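Local coordinates for protein putative adenosine kinase (Schistosoma mansoni, PDB 3VAS) that probably phosphorylates adenosine to AMP with ATP as phosphate donor, as an adenosine kinase of the ribokinase (pfkB) family, and is captured here with adenosine bound, at residues E24-M30 with K178-I184; S215-Q221 with S242-Y247; K89-W93 with A346-I350; G285-L289 with Q301-E305. One frame throughout, in Å; residues are numbered along the deposited sequence.

Contact 1 of 4, residues E24-M30 with K178-I184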
loop_
_atom_site.group_PDB
_atom_site.type_symbol
_atom_site.label_atom_id
_atom_site.label_comp_id
_atom_site.label_asym_id
_atom_site.label_seq_id
_atom_site.Cartn_x
_atom_site.Cartn_y
_atom_site.Cartn_z
ATOM N N GLU A 24 -13.775 15.903 8.105
ATOM C CA GLU A 24 -14.077 14.472 8.086
ATOM C C GLU A 24 -14.073 13.939 6.656
ATOM O O GLU A 24 -14.480 14.634 5.723
ATOM C CB GLU A 24 -15.421 14.177 8.758
ATOM C CG GLU A 24 -15.428 14.398 10.265
ATOM C CD GLU A 24 -16.706 13.902 10.924
ATOM O OE1 GLU A 24 -17.587 13.373 10.206
ATOM O OE2 GLU A 24 -16.827 14.038 12.160
ATOM N N GLY A 25 -13.597 12.710 6.487
ATOM C CA GLY A 25 -13.482 12.121 5.166
ATOM C C GLY A 25 -12.545 12.886 4.247
ATOM O O GLY A 25 -12.699 12.861 3.030
ATOM N N TYR A 26 -11.572 13.572 4.835
ATOM C CA TYR A 26 -10.571 14.314 4.076
ATOM C C TYR A 26 -9.715 13.371 3.224
ATOM O O TYR A 26 -9.296 13.725 2.122
ATOM C CB TYR A 26 -9.678 15.094 5.039
ATOM C CG TYR A 26 -8.850 16.174 4.393
ATOM C CD1 TYR A 26 -9.377 17.442 4.180
ATOM C CD2 TYR A 26 -7.535 15.935 4.010
ATOM C CE1 TYR A 26 -8.620 18.438 3.595
ATOM C CE2 TYR A 26 -6.772 16.926 3.426
ATOM C CZ TYR A 26 -7.320 18.174 3.219
ATOM O OH TYR A 26 -6.563 19.163 2.638
ATOM N N VAL A 27 -9.470 12.172 3.753
ATOM C CA VAL A 27 -8.633 11.167 3.105
ATOM C C VAL A 27 -9.461 9.943 2.727
ATOM O O VAL A 27 -10.165 9.379 3.564
ATOM C CB VAL A 27 -7.488 10.701 4.036
ATOM C CG1 VAL A 27 -6.691 9.579 3.387
ATOM C CG2 VAL A 27 -6.582 11.871 4.401
ATOM N N PHE A 28 -9.372 9.537 1.465
ATOM C CA PHE A 28 -10.117 8.381 0.971
ATOM C C PHE A 28 -9.175 7.327 0.407
ATOM O O PHE A 28 -8.270 7.643 -0.363
ATOM C CB PHE A 28 -11.115 8.807 -0.114
ATOM C CG PHE A 28 -11.884 7.657 -0.725
ATOM C CD1 PHE A 28 -13.134 7.309 -0.239
ATOM C CD2 PHE A 28 -11.358 6.934 -1.790
ATOM C CE1 PHE A 28 -13.842 6.255 -0.793
ATOM C CE2 PHE A 28 -12.057 5.882 -2.345
ATOM C CZ PHE A 28 -13.302 5.542 -1.850
ATOM N N GLY A 29 -9.401 6.074 0.782
ATOM C CA GLY A 29 -8.699 4.964 0.165
ATOM C C GLY A 29 -9.667 3.922 -0.366
ATOM O O GLY A 29 -10.761 3.748 0.175
ATOM N N MET A 30 -9.285 3.247 -1.443
ATOM C CA MET A 30 -9.981 2.032 -1.868
ATOM C C MET A 30 -8.938 0.957 -2.125
ATOM O O MET A 30 -7.855 1.258 -2.617
ATOM C CB MET A 30 -10.855 2.263 -3.110
ATOM C CG MET A 30 -10.101 2.644 -4.384
ATOM S SD MET A 30 -11.105 2.496 -5.891
ATOM C CE MET A 30 -10.920 0.773 -6.286
ATOM N N LYS A 178 -16.081 14.247 -1.142
ATOM C CA LYS A 178 -15.690 15.059 0.010
ATOM C C LYS A 178 -14.196 14.959 0.342
ATOM O O LYS A 178 -13.665 15.779 1.098
ATOM C CB LYS A 178 -16.518 14.693 1.246
ATOM C CG LYS A 178 -16.257 13.289 1.763
ATOM C CD LYS A 178 -16.728 13.126 3.200
ATOM C CE LYS A 178 -18.224 13.291 3.319
ATOM N NZ LYS A 178 -18.647 13.358 4.744
ATOM N N ALA A 179 -13.519 13.958 -0.212
ATOM C CA ALA A 179 -12.089 13.782 0.043
ATOM C C ALA A 179 -11.252 14.795 -0.727
ATOM O O ALA A 179 -11.615 15.204 -1.827
ATOM C CB ALA A 179 -11.650 12.368 -0.295
ATOM N N GLN A 180 -10.133 15.200 -0.139
ATOM C CA GLN A 180 -9.201 16.103 -0.811
ATOM C C GLN A 180 -7.919 15.353 -1.117
ATOM O O GLN A 180 -7.083 15.813 -1.900
ATOM C CB GLN A 180 -8.907 17.326 0.060
ATOM C CG GLN A 180 -10.132 18.183 0.343
ATOM C CD GLN A 180 -10.773 18.708 -0.926
ATOM O OE1 GLN A 180 -11.993 18.647 -1.092
ATOM N NE2 GLN A 180 -9.953 19.230 -1.832
ATOM N N VAL A 181 -7.782 14.188 -0.489
ATOM C CA VAL A 181 -6.586 13.358 -0.611
ATOM C C VAL A 181 -6.965 11.901 -0.851
ATOM O O VAL A 181 -7.828 11.358 -0.161
ATOM C CB VAL A 181 -5.723 13.436 0.668
ATOM C CG1 VAL A 181 -4.523 12.499 0.568
ATOM C CG2 VAL A 181 -5.275 14.873 0.925
ATOM N N TYR A 182 -6.324 11.271 -1.830
ATOM C CA TYR A 182 -6.548 9.853 -2.095
ATOM C C TYR A 182 -5.264 9.045 -1.969
ATOM O O TYR A 182 -4.181 9.512 -2.330
ATOM C CB TYR A 182 -7.155 9.643 -3.484
ATOM C CG TYR A 182 -8.373 10.494 -3.746
ATOM C CD1 TYR A 182 -9.624 10.110 -3.283
ATOM C CD2 TYR A 182 -8.271 11.685 -4.446
ATOM C CE1 TYR A 182 -10.741 10.888 -3.516
ATOM C CE2 TYR A 182 -9.382 12.472 -4.681
ATOM C CZ TYR A 182 -10.613 12.069 -4.215
ATOM O OH TYR A 182 -11.722 12.850 -4.449
ATOM N N TYR A 183 -5.390 7.838 -1.431
ATOM C CA TYR A 183 -4.302 6.879 -1.455
ATOM C C TYR A 183 -4.805 5.558 -2.018
ATOM O O TYR A 183 -5.685 4.927 -1.430
ATOM C CB TYR A 183 -3.714 6.651 -0.058
ATOM C CG TYR A 183 -2.539 5.695 -0.073
ATOM C CD1 TYR A 183 -1.255 6.141 -0.385
ATOM C CD2 TYR A 183 -2.712 4.341 0.196
ATOM C CE1 TYR A 183 -0.175 5.269 -0.416
ATOM C CE2 TYR A 183 -1.641 3.459 0.163
ATOM C CZ TYR A 183 -0.376 3.928 -0.139
ATOM O OH TYR A 183 0.686 3.051 -0.159
ATOM N N ILE A 184 -4.264 5.150 -3.161
ATOM C CA ILE A 184 -4.552 3.829 -3.709
ATOM C C ILE A 184 -3.260 3.123 -4.120
ATOM O O ILE A 184 -2.463 3.659 -4.895
ATOM C CB ILE A 184 -5.493 3.890 -4.930
ATOM C CG1 ILE A 184 -6.713 4.771 -4.652
ATOM C CG2 ILE A 184 -5.938 2.485 -5.326
ATOM C CD1 ILE A 184 -7.632 4.918 -5.852
HETATM O O HOH W 1 -13.922 16.131 3.690
#
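Tyr-26 O is gripped by two successive amides of the facing chain: Gln-180 N at 2.8 Å and Val-181 N at 3.1 Å from Tyr-26 O. The second comes almost head-on to the carbonyl (168° at the oxygen), while the first is tilted 24° out of its plane. Beyond this fork a parallel ladder takes over. Phe-28 N gives a straight bond to Val-181 O, and Phe-28 O then accepts from Tyr-183 N at 3.1 Å.

The apolar contacts fall on both faces of this pairing. Val-27 and Val-181 stand side by side. On the other face, Phe-28 CB sits 3.6 Å from Ala-179 CB and also meets Tyr-182 CD1. The tyrosine's hydroxyl is taken up by Val-176 O. Farther along, Met-30 CG rests on Ile-184 CD1.

At the loop end, Tyr-26 has CG trans to its own nitrogen (chi1 -165°), which swings the ring back over Gln-180. Gln-180 CB lies 3.8 Å from the Tyr-26 ring centroid, a CH-pi contact over one face, while Val-181 CG2 meets Tyr-26 CE2.

At this same end one water donates to both Glu-24 O and Lys-178 O. The side-chain charges of these two residues stay apart, with Glu-24 OE1 5.6 Å from Lys-178 NZ.

Strand 27-40 also bonds to strand 101-107 on its far edge, so Val-27 and Phe-28 belong to an interior strand. The chemistry therefore shifts along the contact, from a water-bridged, solvent-exposed end to buried amides satisfied by sheet bonding and sealed by hydrocarbon.

Contact 2 of 4, residues S215-Q221 with S242-Y247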
loop_
_atom_site.group_PDB
_atom_site.type_symbol
_atom_site.label_atom_id
_atom_site.label_comp_id
_atom_site.label_asym_id
_atom_site.label_seq_id
_atom_site.Cartn_x
_atom_site.Cartn_y
_atom_site.Cartn_z
ATOM N N SER A 215 3.895 -0.586 -5.244
ATOM C CA SER A 215 3.418 -1.779 -4.532
ATOM C C SER A 215 4.231 -3.076 -4.681
ATOM O O SER A 215 4.548 -3.715 -3.678
ATOM C CB SER A 215 1.935 -2.036 -4.821
ATOM O OG SER A 215 1.150 -0.945 -4.374
ATOM N N ALA A 216 4.551 -3.464 -5.915
ATOM C CA ALA A 216 5.263 -4.719 -6.175
ATOM C C ALA A 216 5.835 -4.760 -7.596
ATOM O O ALA A 216 5.234 -4.219 -8.525
ATOM C CB ALA A 216 4.335 -5.910 -5.951
ATOM N N PRO A 217 6.993 -5.416 -7.769
ATOM C CA PRO A 217 7.633 -5.497 -9.089
ATOM C C PRO A 217 6.740 -6.087 -10.191
ATOM O O PRO A 217 6.797 -5.595 -11.315
ATOM C CB PRO A 217 8.846 -6.403 -8.835
ATOM C CG PRO A 217 9.151 -6.204 -7.390
ATOM C CD PRO A 217 7.802 -6.075 -6.729
ATOM N N PHE A 218 5.932 -7.098 -9.883
ATOM C CA PHE A 218 5.115 -7.730 -10.921
ATOM C C PHE A 218 4.135 -6.763 -11.594
ATOM O O PHE A 218 3.780 -6.946 -12.761
ATOM C CB PHE A 218 4.411 -9.010 -10.422
ATOM C CG PHE A 218 3.228 -8.765 -9.512
ATOM C CD1 PHE A 218 1.964 -8.519 -10.036
ATOM C CD2 PHE A 218 3.370 -8.835 -8.133
ATOM C CE1 PHE A 218 0.864 -8.310 -9.198
ATOM C CE2 PHE A 218 2.276 -8.632 -7.287
ATOM C CZ PHE A 218 1.023 -8.368 -7.822
ATOM N N LEU A 219 3.721 -5.731 -10.867
ATOM C CA LEU A 219 2.809 -4.731 -11.418
ATOM C C LEU A 219 3.455 -3.921 -12.539
ATOM O O LEU A 219 2.847 -3.713 -13.588
ATOM C CB LEU A 219 2.282 -3.802 -10.320
ATOM C CG LEU A 219 1.327 -4.460 -9.319
ATOM C CD1 LEU A 219 1.130 -3.562 -8.110
ATOM C CD2 LEU A 219 -0.015 -4.804 -9.972
ATOM N N SER A 220 4.684 -3.463 -12.322
ATOM C CA SER A 220 5.392 -2.728 -13.366
ATOM C C SER A 220 5.746 -3.612 -14.558
ATOM O O SER A 220 5.857 -3.128 -15.680
ATOM C CB SER A 220 6.655 -2.074 -12.811
ATOM O OG SER A 220 6.309 -1.020 -11.932
ATOM N N GLN A 221 5.918 -4.907 -14.311
ATOM C CA GLN A 221 6.305 -5.843 -15.368
ATOM C C GLN A 221 5.116 -6.295 -16.214
ATOM O O GLN A 221 5.192 -6.293 -17.441
ATOM C CB GLN A 221 7.019 -7.063 -14.778
ATOM C CG GLN A 221 8.304 -6.727 -14.031
ATOM C CD GLN A 221 8.851 -7.898 -13.229
ATOM O OE1 GLN A 221 8.095 -8.744 -12.746
ATOM N NE2 GLN A 221 10.171 -7.951 -13.086
ATOM N N SER A 242 13.355 -2.468 -5.395
ATOM C CA SER A 242 13.036 -3.551 -6.324
ATOM C C SER A 242 11.953 -3.156 -7.335
ATOM O O SER A 242 11.979 -3.598 -8.483
ATOM C CB SER A 242 12.624 -4.814 -5.569
ATOM O OG SER A 242 11.480 -4.577 -4.769
ATOM N N GLU A 243 11.009 -2.321 -6.910
ATOM C CA GLU A 243 9.962 -1.842 -7.814
ATOM C C GLU A 243 10.524 -0.863 -8.843
ATOM O O GLU A 243 10.138 -0.881 -10.010
ATOM C CB GLU A 243 8.822 -1.184 -7.026
ATOM C CG GLU A 243 8.046 -2.153 -6.145
ATOM C CD GLU A 243 7.467 -1.492 -4.906
ATOM O OE1 GLU A 243 7.450 -0.245 -4.848
ATOM O OE2 GLU A 243 7.038 -2.223 -3.986
ATOM N N ALA A 244 11.427 -0.001 -8.395
ATOM C CA ALA A 244 12.075 0.950 -9.281
ATOM C C ALA A 244 12.917 0.198 -10.311
ATOM O O ALA A 244 12.928 0.545 -11.492
ATOM C CB ALA A 244 12.942 1.918 -8.478
ATOM N N GLU A 245 13.604 -0.844 -9.851
ATOM C CA GLU A 245 14.442 -1.668 -10.718
ATOM C C GLU A 245 13.605 -2.365 -11.792
ATOM O O GLU A 245 13.955 -2.350 -12.969
ATOM C CB GLU A 245 15.203 -2.707 -9.894
ATOM C CG GLU A 245 16.517 -3.149 -10.510
ATOM C CD GLU A 245 17.695 -2.326 -10.021
ATOM O OE1 GLU A 245 17.796 -2.109 -8.795
ATOM O OE2 GLU A 245 18.516 -1.896 -10.860
ATOM N N ALA A 246 12.490 -2.963 -11.386
ATOM C CA ALA A 246 11.625 -3.653 -12.334
ATOM C C ALA A 246 10.974 -2.662 -13.294
ATOM O O ALA A 246 10.855 -2.935 -14.486
ATOM C CB ALA A 246 10.577 -4.468 -11.605
ATOM N N TYR A 247 10.563 -1.509 -12.771
ATOM C CA TYR A 247 9.978 -0.459 -13.599
ATOM C C TYR A 247 10.990 0.020 -14.632
ATOM O O TYR A 247 10.670 0.173 -15.819
ATOM C CB TYR A 247 9.535 0.719 -12.730
ATOM C CG TYR A 247 8.849 1.837 -13.488
ATOM C CD1 TYR A 247 7.462 1.937 -13.507
ATOM C CD2 TYR A 247 9.583 2.798 -14.175
ATOM C CE1 TYR A 247 6.830 2.957 -14.191
ATOM C CE2 TYR A 247 8.955 3.819 -14.869
ATOM C CZ TYR A 247 7.579 3.893 -14.872
ATOM O OH TYR A 247 6.949 4.907 -15.556
HETATM O O HOH W 2 11.291 -5.920 -14.735
#
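Glu-243 reaches across to the turn leading into helix 217-222, its CG placed trans to the carbonyl carbon (chi1 -66°) and the chain extended beyond. Its CG passes Pro-217 CD at 4.0 Å, the two side chains meeting at a slant. At the end of the chain Glu-243 OE2 lies 2.9 Å from Ser-215 O; both are acceptors, so this is not a hydrogen bond. OE1 accepts from Asn-240 N, the residue that also binds Ser-242 OG.

Along the helices, the axes of segments 217-221 and 242-247 run 8.1 Å apart and 16° from parallel. Small groups allow this. Pro-217 CB faces Ala-246 CB at 3.8 Å, and the end of Gln-221 comes alongside the same methyl, with NE2 3.8 Å from Ala-246 CB. A water joins the pair by accepting from Gln-221 NE2 and donating to Ala-246 O. Ser-220 points its CB at the other helix and brings OG to the edge of the Tyr-247 ring, in its plane, 3.5 Å from CD1. The ring's hydroxyl is hydrogen-bonded to Asp-228 OD1.

The glutamate is thus set between the start of helix 241-250 and the loop after strand 209-213. Asn-240 and Glu-243 have the spacing of the NXXE motif of the ribokinase family, which in relatives is linked to magnesium and phosphate handling.

Contact 3 of 4, residues K89-W93 with A346-I350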
loop_
_atom_site.group_PDB
_atom_site.type_symbol
_atom_site.label_atom_id
_atom_site.label_comp_id
_atom_site.label_asym_id
_atom_site.label_seq_id
_atom_site.Cartn_x
_atom_site.Cartn_y
_atom_site.Cartn_z
ATOM N N LYS A 89 -5.591 3.360 7.412
ATOM C CA LYS A 89 -5.969 3.269 8.815
ATOM C C LYS A 89 -4.870 3.804 9.732
ATOM O O LYS A 89 -5.153 4.297 10.821
ATOM C CB LYS A 89 -6.405 1.850 9.200
ATOM C CG LYS A 89 -5.299 0.817 9.306
ATOM C CD LYS A 89 -5.909 -0.569 9.547
ATOM C CE LYS A 89 -4.853 -1.587 9.949
ATOM N NZ LYS A 89 -5.447 -2.931 10.201
ATOM N N MET A 90 -3.617 3.734 9.292
ATOM C CA MET A 90 -2.546 4.325 10.089
ATOM C C MET A 90 -2.549 5.850 9.969
ATOM O O MET A 90 -2.251 6.545 10.940
ATOM C CB MET A 90 -1.169 3.752 9.747
ATOM C CG MET A 90 -0.071 4.255 10.687
ATOM S SD MET A 90 1.515 3.425 10.463
ATOM C CE MET A 90 2.440 4.034 11.875
ATOM N N ILE A 91 -2.888 6.371 8.791
ATOM C CA ILE A 91 -3.078 7.816 8.647
ATOM C C ILE A 91 -4.126 8.273 9.660
ATOM O O ILE A 91 -3.952 9.277 10.349
ATOM C CB ILE A 91 -3.558 8.202 7.238
ATOM C CG1 ILE A 91 -2.483 7.901 6.195
ATOM C CG2 ILE A 91 -3.938 9.683 7.184
ATOM C CD1 ILE A 91 -2.910 8.217 4.775
ATOM N N GLN A 92 -5.207 7.505 9.754
ATOM C CA GLN A 92 -6.281 7.772 10.701
ATOM C C GLN A 92 -5.790 7.694 12.151
ATOM O O GLN A 92 -6.128 8.540 12.978
ATOM C CB GLN A 92 -7.434 6.785 10.462
ATOM C CG GLN A 92 -8.548 6.849 11.505
ATOM C CD GLN A 92 -9.320 8.153 11.459
ATOM O OE1 GLN A 92 -9.822 8.553 10.406
ATOM N NE2 GLN A 92 -9.416 8.828 12.604
ATOM N N TRP A 93 -4.990 6.677 12.444
ATOM C CA TRP A 93 -4.437 6.461 13.780
ATOM C C TRP A 93 -3.479 7.592 14.176
ATOM O O TRP A 93 -3.527 8.107 15.299
ATOM C CB TRP A 93 -3.720 5.112 13.780
ATOM C CG TRP A 93 -3.128 4.646 15.078
ATOM C CD1 TRP A 93 -3.784 4.042 16.116
ATOM C CD2 TRP A 93 -1.743 4.679 15.443
ATOM N NE1 TRP A 93 -2.891 3.720 17.114
ATOM C CE2 TRP A 93 -1.633 4.100 16.722
ATOM C CE3 TRP A 93 -0.587 5.152 14.815
ATOM C CZ2 TRP A 93 -0.413 3.982 17.385
ATOM C CZ3 TRP A 93 0.625 5.033 15.473
ATOM C CH2 TRP A 93 0.703 4.455 16.745
ATOM N N ALA A 346 7.048 6.319 11.286
ATOM C CA ALA A 346 5.933 5.395 11.088
ATOM C C ALA A 346 6.431 3.993 10.772
ATOM O O ALA A 346 5.979 3.012 11.369
ATOM C CB ALA A 346 5.026 5.890 9.987
ATOM N N ALA A 347 7.371 3.910 9.836
ATOM C CA ALA A 347 7.913 2.630 9.387
ATOM C C ALA A 347 8.666 1.929 10.508
ATOM O O ALA A 347 8.536 0.716 10.693
ATOM C CB ALA A 347 8.820 2.836 8.191
ATOM N N ALA A 348 9.455 2.702 11.253
ATOM C CA ALA A 348 10.219 2.178 12.387
ATOM C C ALA A 348 9.314 1.597 13.477
ATOM O O ALA A 348 9.640 0.584 14.094
ATOM C CB ALA A 348 11.123 3.260 12.966
ATOM N N TYR A 349 8.179 2.246 13.714
ATOM C CA TYR A 349 7.202 1.749 14.679
ATOM C C TYR A 349 6.684 0.372 14.257
ATOM O O TYR A 349 6.590 -0.546 15.069
ATOM C CB TYR A 349 6.045 2.741 14.811
ATOM C CG TYR A 349 4.907 2.273 15.688
ATOM C CD1 TYR A 349 4.957 2.421 17.073
ATOM C CD2 TYR A 349 3.769 1.701 15.130
ATOM C CE1 TYR A 349 3.903 1.997 17.881
ATOM C CE2 TYR A 349 2.711 1.274 15.928
ATOM C CZ TYR A 349 2.785 1.422 17.300
ATOM O OH TYR A 349 1.733 0.995 18.082
ATOM N N ILE A 350 6.362 0.237 12.975
ATOM C CA ILE A 350 5.858 -1.019 12.434
ATOM C C ILE A 350 6.927 -2.122 12.400
ATOM O O ILE A 350 6.639 -3.282 12.704
ATOM C CB ILE A 350 5.234 -0.801 11.039
ATOM C CG1 ILE A 350 3.874 -0.107 11.183
ATOM C CG2 ILE A 350 5.091 -2.114 10.287
ATOM C CD1 ILE A 350 2.927 -0.775 12.183
#
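Met-90 CE touches Ala-346 CB at 3.7 Å, the methyl at the end of a fully extended side chain meeting the alanine methyl of the facing helix. The same CE comes to 4.2 Å from Tyr-349 CD2, and SD passes Ile-350 CG1 at 4.3 Å. Beside the methionine, Trp-93 and Tyr-349 approach from opposite directions. Trp-93 CH2 lies over one face of the tyrosine ring, 3.7 Å from Tyr-349 CZ. With planes inclined by 33° and centroids 5.1 Å apart, the rings meet obliquely.

The axes of segments 89-93 and 346-350 stay 12.8 Å apart and cross at 105°, so long side chains make the contact. In Met-90 CG is trans to the main-chain nitrogen (chi1 -174°), and Trp-93 does the same, which sends both across in the same sense.

Farther out, one residue fixes both rings: Gly-359 accepts from Trp-93 NE1 and donates to Tyr-349 OH. Tyr-364 meets each ring edge-to-face, and Arg-361 adds a cation-pi contact to the tryptophan. Met-90 and Ile-350 also share Ala-321 on helix 318-330.

That third helix begins within the DTNGAGD signature of the ribokinase family. The contact thus belongs to the helical layer of the large alpha/beta domain, where helices 83-95 and 336-351 pack against the signature helix and the C-terminal tail.

Contact 4 of 4, residues G285-L289 with Q301-E305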
loop_
_atom_site.group_PDB
_atom_site.type_symbol
_atom_site.label_atom_id
_atom_site.label_comp_id
_atom_site.label_asym_id
_atom_site.label_seq_id
_atom_site.Cartn_x
_atom_site.Cartn_y
_atom_site.Cartn_z
ATOM N N GLY A 285 15.426 0.493 1.801
ATOM C CA GLY A 285 15.768 -0.260 2.996
ATOM C C GLY A 285 16.535 0.566 4.013
ATOM O O GLY A 285 16.101 1.655 4.394
ATOM N N LYS A 286 17.681 0.049 4.448
ATOM C CA LYS A 286 18.520 0.740 5.424
ATOM C C LYS A 286 19.289 1.886 4.766
ATOM O O LYS A 286 19.747 2.811 5.433
ATOM C CB LYS A 286 19.498 -0.242 6.074
ATOM C CG LYS A 286 20.517 -0.834 5.104
ATOM C CD LYS A 286 21.521 -1.735 5.813
ATOM C CE LYS A 286 22.642 -2.164 4.872
ATOM N NZ LYS A 286 23.745 -2.870 5.591
ATOM N N ASN A 287 19.421 1.816 3.448
ATOM C CA ASN A 287 20.136 2.823 2.681
ATOM C C ASN A 287 19.296 4.083 2.480
ATOM O O ASN A 287 18.075 4.038 2.615
ATOM C CB ASN A 287 20.557 2.226 1.337
ATOM C CG ASN A 287 21.614 1.155 1.494
ATOM O OD1 ASN A 287 22.543 1.303 2.284
ATOM N ND2 ASN A 287 21.478 0.069 0.746
ATOM N N PRO A 288 19.949 5.217 2.171
ATOM C CA PRO A 288 19.214 6.471 1.974
ATOM C C PRO A 288 18.128 6.375 0.911
ATOM O O PRO A 288 18.341 5.828 -0.177
ATOM C CB PRO A 288 20.302 7.443 1.524
ATOM C CG PRO A 288 21.545 6.921 2.168
ATOM C CD PRO A 288 21.409 5.426 2.122
ATOM N N LEU A 289 16.952 6.893 1.244
ATOM C CA LEU A 289 15.858 6.941 0.294
ATOM C C LEU A 289 16.125 8.076 -0.679
ATOM O O LEU A 289 16.868 9.010 -0.369
ATOM C CB LEU A 289 14.514 7.129 1.013
ATOM C CG LEU A 289 14.256 8.399 1.835
ATOM C CD1 LEU A 289 13.759 9.547 0.964
ATOM C CD2 LEU A 289 13.260 8.114 2.945
ATOM N N GLN A 301 19.253 12.352 -1.702
ATOM C CA GLN A 301 19.298 11.265 -0.740
ATOM C C GLN A 301 18.823 11.769 0.616
ATOM O O GLN A 301 19.062 12.919 0.981
ATOM C CB GLN A 301 20.721 10.744 -0.567
ATOM C CG GLN A 301 21.406 10.246 -1.811
ATOM C CD GLN A 301 22.853 9.871 -1.529
ATOM O OE1 GLN A 301 23.139 8.794 -1.002
ATOM N NE2 GLN A 301 23.768 10.771 -1.860
ATOM N N PHE A 302 18.163 10.898 1.367
ATOM C CA PHE A 302 17.737 11.218 2.721
ATOM C C PHE A 302 18.198 10.078 3.612
ATOM O O PHE A 302 17.756 8.938 3.451
ATOM C CB PHE A 302 16.219 11.379 2.770
ATOM C CG PHE A 302 15.669 11.673 4.143
ATOM C CD1 PHE A 302 15.581 12.976 4.607
ATOM C CD2 PHE A 302 15.213 10.646 4.959
ATOM C CE1 PHE A 302 15.061 13.251 5.859
ATOM C CE2 PHE A 302 14.691 10.912 6.215
ATOM C CZ PHE A 302 14.616 12.218 6.664
ATOM N N MET A 303 19.104 10.379 4.536
ATOM C CA MET A 303 19.672 9.349 5.399
ATOM C C MET A 303 18.618 8.764 6.328
ATOM O O MET A 303 17.739 9.475 6.811
ATOM C CB MET A 303 20.838 9.904 6.210
ATOM C CG MET A 303 21.738 8.829 6.787
ATOM S SD MET A 303 23.368 8.831 6.023
ATOM C CE MET A 303 23.964 10.439 6.527
ATOM N N VAL A 304 18.713 7.462 6.571
ATOM C CA VAL A 304 17.721 6.742 7.363
ATOM C C VAL A 304 18.368 6.124 8.606
ATOM O O VAL A 304 19.487 5.611 8.541
ATOM C CB VAL A 304 17.013 5.659 6.499
ATOM C CG1 VAL A 304 16.369 4.589 7.361
ATOM C CG2 VAL A 304 15.990 6.306 5.572
ATOM N N GLU A 305 17.663 6.201 9.735
ATOM C CA GLU A 305 18.142 5.654 11.004
ATOM C C GLU A 305 18.554 4.186 10.891
ATOM O O GLU A 305 17.759 3.334 10.487
ATOM C CB GLU A 305 17.074 5.815 12.091
HETATM O O HOH W 3 20.323 5.347 5.247
#
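Leu-289 carries CG between its own N and carbonyl carbon (chi1 62°), which lays the isobutyl group against Phe-302, whose ring is directed away with CG trans to N (chi1 178°). The two side chains run side by side on the same face. Leu-289 CD1 is 3.6 Å from Phe-302 CB, while the other methyl, Leu-289 CD2, lies 3.8 Å from Phe-302 CD2 and also reaches Val-304 CG2.

The backbones beneath form an antiparallel hydrogen-bonded pair. Phe-302 N bonds to Leu-289 O at 2.9 Å, and Leu-289 N returns a longer, more bent bond to Phe-302 O at 3.1 Å. On the other side of the strands, Pro-288 CB rests on Gln-301 CB at 3.9 Å.

Past this pair the chains part, and a water bridges them: it donates to Lys-286 O at 2.6 Å and accepts from Val-304 N at 3.0 Å. The Phe-302 ring continues inward to helix 336-351, touching Ile-337, Leu-340 and Val-344 and meeting His-341 edge-to-face.

This is the open end of a beta hairpin made by strands 287-293 and 300-302. Through strand 279-284 it extends the edge of the large domain's sheet, with its hydrophobic face laid on a helix.

Contacts 1 and 3 are the only two that touch: Val-27 CG1 packs on Ile-91 CD1 at 4.3 Å, so the interior strand pair and the helix 83-95 share a layer boundary, with centres 16 Å apart. Contact 2 lies across the chain's centre from both, 25 Å from contact 1 and 24 Å from contact 3 between centres. Contact 4 sits toward the far edge of the sheet that contact 1 helps build, 28 Å away between centres. Three contacts come near the adenosine without touching it: the side chains of Ser-215, Tyr-183 and Ile-350 stand about 7, 8 and 8 Å from it. Contact 4 is more remote, with Gly-285 about 14 Å from the nucleoside.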